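Local atomic coordinates of imelysin-like protein (PDB entry 3PF0), a protein that is of unknown function but, as an imelysin-like protein of the peptidase M75 family, may be a metalloendopeptidase. Residues 76-81 with 192-197. Residues are numbered along the deposited sequence; the frame is centred on the assembly and turned at random.
Sequences LLHDLA and ASSALG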
ATOM      1  N   LEU A  76      12.672  -2.011  12.091  1.00 29.06           N
ATOM      2  CA  LEU A  76      12.289  -1.831  13.495  1.00 30.65           C
ATOM      3  C   LEU A  76      11.499  -3.052  13.997  1.00 33.51           C
ATOM      4  O   LEU A  76      11.724  -3.474  15.135  1.00 34.25           O
ATOM      5  CB  LEU A  76      11.522  -0.517  13.763  1.00 31.43           C
ATOM      6  CG  LEU A  76      11.048  -0.270  15.244  1.00 37.90           C
ATOM      7  CD1 LEU A  76      12.199  -0.383  16.267  1.00 38.35           C
ATOM      8  CD2 LEU A  76      10.330   1.045  15.380  1.00 41.35           C
ATOM      9  N   LEU A  77      10.636  -3.657  13.143  1.00 28.26           N
ATOM     10  CA  LEU A  77       9.890  -4.855  13.523  1.00 27.10           C
ATOM     11  C   LEU A  77      10.864  -5.998  13.779  1.00 31.32           C
ATOM     12  O   LEU A  77      10.753  -6.662  14.809  1.00 30.42           O
ATOM     13  CB  LEU A  77       8.833  -5.257  12.461  1.00 26.52           C
ATOM     14  CG  LEU A  77       7.951  -6.498  12.795  1.00 30.26           C
ATOM     15  CD1 LEU A  77       7.137  -6.300  14.098  1.00 30.06           C
ATOM     16  CD2 LEU A  77       7.040  -6.860  11.636  1.00 28.41           C
ATOM     17  N   HIS A  78      11.842  -6.205  12.853  1.00 27.96           N
ATOM     18  CA  HIS A  78      12.855  -7.246  12.992  1.00 27.46           C
ATOM     19  C   HIS A  78      13.662  -7.057  14.287  1.00 31.39           C
ATOM     20  O   HIS A  78      13.832  -8.010  15.046  1.00 33.51           O
ATOM     21  CB  HIS A  78      13.814  -7.303  11.772  1.00 27.71           C
ATOM     22  CG  HIS A  78      14.915  -8.297  11.986  1.00 31.65           C
ATOM     23  ND1 HIS A  78      14.721  -9.654  11.733  1.00 33.58           N
ATOM     24  CD2 HIS A  78      16.122  -8.134  12.580  1.00 33.45           C
ATOM     25  CE1 HIS A  78      15.835 -10.255  12.127  1.00 33.28           C
ATOM     26  NE2 HIS A  78      16.708  -9.382  12.640  1.00 33.96           N
ATOM     27  N   ASP A  79      14.172  -5.851  14.518  1.00 26.71           N
ATOM     28  CA  ASP A  79      15.017  -5.560  15.673  1.00 26.97           C
ATOM     29  C   ASP A  79      14.269  -5.773  16.997  1.00 31.62           C
ATOM     30  O   ASP A  79      14.859  -6.344  17.923  1.00 30.30           O
ATOM     31  CB  ASP A  79      15.601  -4.154  15.601  1.00 28.05           C
ATOM     32  CG  ASP A  79      16.798  -4.003  16.508  1.00 38.87           C
ATOM     33  OD1 ASP A  79      17.872  -4.517  16.157  1.00 39.45           O
ATOM     34  OD2 ASP A  79      16.634  -3.469  17.612  1.00 46.14           O
ATOM     35  N   LEU A  80      12.970  -5.374  17.065  1.00 28.34           N
ATOM     36  CA  LEU A  80      12.157  -5.577  18.261  1.00 29.97           C
ATOM     37  C   LEU A  80      11.932  -7.056  18.521  1.00 34.78           C
ATOM     38  O   LEU A  80      12.082  -7.491  19.669  1.00 34.60           O
ATOM     39  CB  LEU A  80      10.814  -4.829  18.188  1.00 30.40           C
ATOM     40  CG  LEU A  80      10.888  -3.340  18.492  1.00 36.50           C
ATOM     41  CD1 LEU A  80       9.542  -2.691  18.301  1.00 37.39           C
ATOM     42  CD2 LEU A  80      11.419  -3.078  19.904  1.00 38.10           C
ATOM     43  N   ALA A  81      11.623  -7.840  17.451  1.00 32.03           N
ATOM     44  CA  ALA A  81      11.437  -9.295  17.518  1.00 32.05           C
ATOM     45  C   ALA A  81      12.739  -9.977  17.951  1.00 37.64           C
ATOM     46  O   ALA A  81      12.713 -10.825  18.831  1.00 38.86           O
ATOM     47  CB  ALA A  81      10.978  -9.835  16.163  1.00 32.10           C
ATOM     48  N   ALA A 192      10.748 -13.709   8.681  1.00 31.15           N
ATOM     49  CA  ALA A 192       9.855 -13.029   7.750  1.00 30.27           C
ATOM     50  C   ALA A 192      10.088 -11.530   7.717  1.00 31.22           C
ATOM     51  O   ALA A 192      10.129 -10.980   6.633  1.00 31.19           O
ATOM     52  CB  ALA A 192       8.398 -13.349   8.067  1.00 31.29           C
ATOM     53  N   SER A 193      10.282 -10.867   8.870  1.00 28.19           N
ATOM     54  CA  SER A 193      10.540  -9.422   8.899  1.00 27.05           C
ATOM     55  C   SER A 193      11.932  -9.101   8.279  1.00 31.21           C
ATOM     56  O   SER A 193      12.062  -8.122   7.531  1.00 31.14           O
ATOM     57  CB  SER A 193      10.393  -8.860  10.313  1.00 29.43           C
ATOM     58  OG  SER A 193      11.180  -9.566  11.256  1.00 36.71           O
ATOM     59  N   SER A 194      12.929  -9.982   8.490  1.00 27.93           N
ATOM     60  CA  SER A 194      14.263  -9.849   7.886  1.00 27.26           C
ATOM     61  C   SER A 194      14.195 -10.015   6.360  1.00 33.11           C
ATOM     62  O   SER A 194      14.792  -9.211   5.636  1.00 32.86           O
ATOM     63  CB  SER A 194      15.229 -10.874   8.471  1.00 30.05           C
ATOM     64  OG  SER A 194      16.478 -10.884   7.792  1.00 37.95           O
ATOM     65  N   ALA A 195      13.471 -11.054   5.868  1.00 30.69           N
ATOM     66  CA  ALA A 195      13.319 -11.284   4.429  1.00 30.59           C
ATOM     67  C   ALA A 195      12.578 -10.114   3.793  1.00 33.89           C
ATOM     68  O   ALA A 195      12.948  -9.679   2.707  1.00 33.63           O
ATOM     69  CB  ALA A 195      12.587 -12.594   4.166  1.00 31.57           C
ATOM     70  N   LEU A 196      11.579  -9.563   4.513  1.00 31.13           N
ATOM     71  CA  LEU A 196      10.797  -8.410   4.074  1.00 31.30           C
ATOM     72  C   LEU A 196      11.695  -7.170   3.962  1.00 35.49           C
ATOM     73  O   LEU A 196      11.678  -6.511   2.925  1.00 36.39           O
ATOM     74  CB  LEU A 196       9.636  -8.172   5.042  1.00 31.22           C
ATOM     75  CG  LEU A 196       8.578  -7.157   4.654  1.00 35.95           C
ATOM     76  CD1 LEU A 196       8.066  -7.408   3.263  1.00 36.28           C
ATOM     77  CD2 LEU A 196       7.422  -7.235   5.619  1.00 38.09           C
ATOM     78  N   GLY A 197      12.512  -6.924   4.985  1.00 31.38           N
ATOM     79  CA  GLY A 197      13.482  -5.827   5.012  1.00 31.96           C
ATOM     80  C   GLY A 197      14.419  -5.822   3.819  1.00 36.58           C
ATOM     81  O   GLY A 197      14.588  -4.787   3.167  1.00 36.73           O
TER
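A chi1 of 175° swings H78 CG of helix 48-84 anti to the backbone N and lays the ring alongside S194 of helix 183-214, while S193 turns OG between its own N and carbonyl carbon (chi1 53°), close against the H78 backbone. H78 CA and S193 CA lie 5.2 Å apart, a spacing that the small S193 side chain probably allows. S193 OG sits 3.3 Å from H78 CA and 3.5 Å from H78 CB, and approaches the imidazole at its edge, near the ring plane. The ring itself runs past S194, whose CB meets H78 ND1 at 3.5 Å obliquely. L77 rests CD2 against S193 CB at 4.1 Å and also packs on L105 and L171 of two other helices. The segment axes approach to 8.6 Å at 152°: two long helices of a chain that has no strands pack nearly antiparallel. H78 ND1 bonds to M190 O and so joins the helices, as does S74 OG to S193 O, whereas S193 OG bonds to V189 O within its own helix. Replacing H78 by an alanine removes the ring, which would probably leave M190 O without its imidazole donor and open a gap beside S194 CB. Contacts between the two segments are thus van der Waals, and the polar partners lie outside them; since a carbonyl oxygen can only accept, the bond to M190 O implies that H78 ND1 carries a proton.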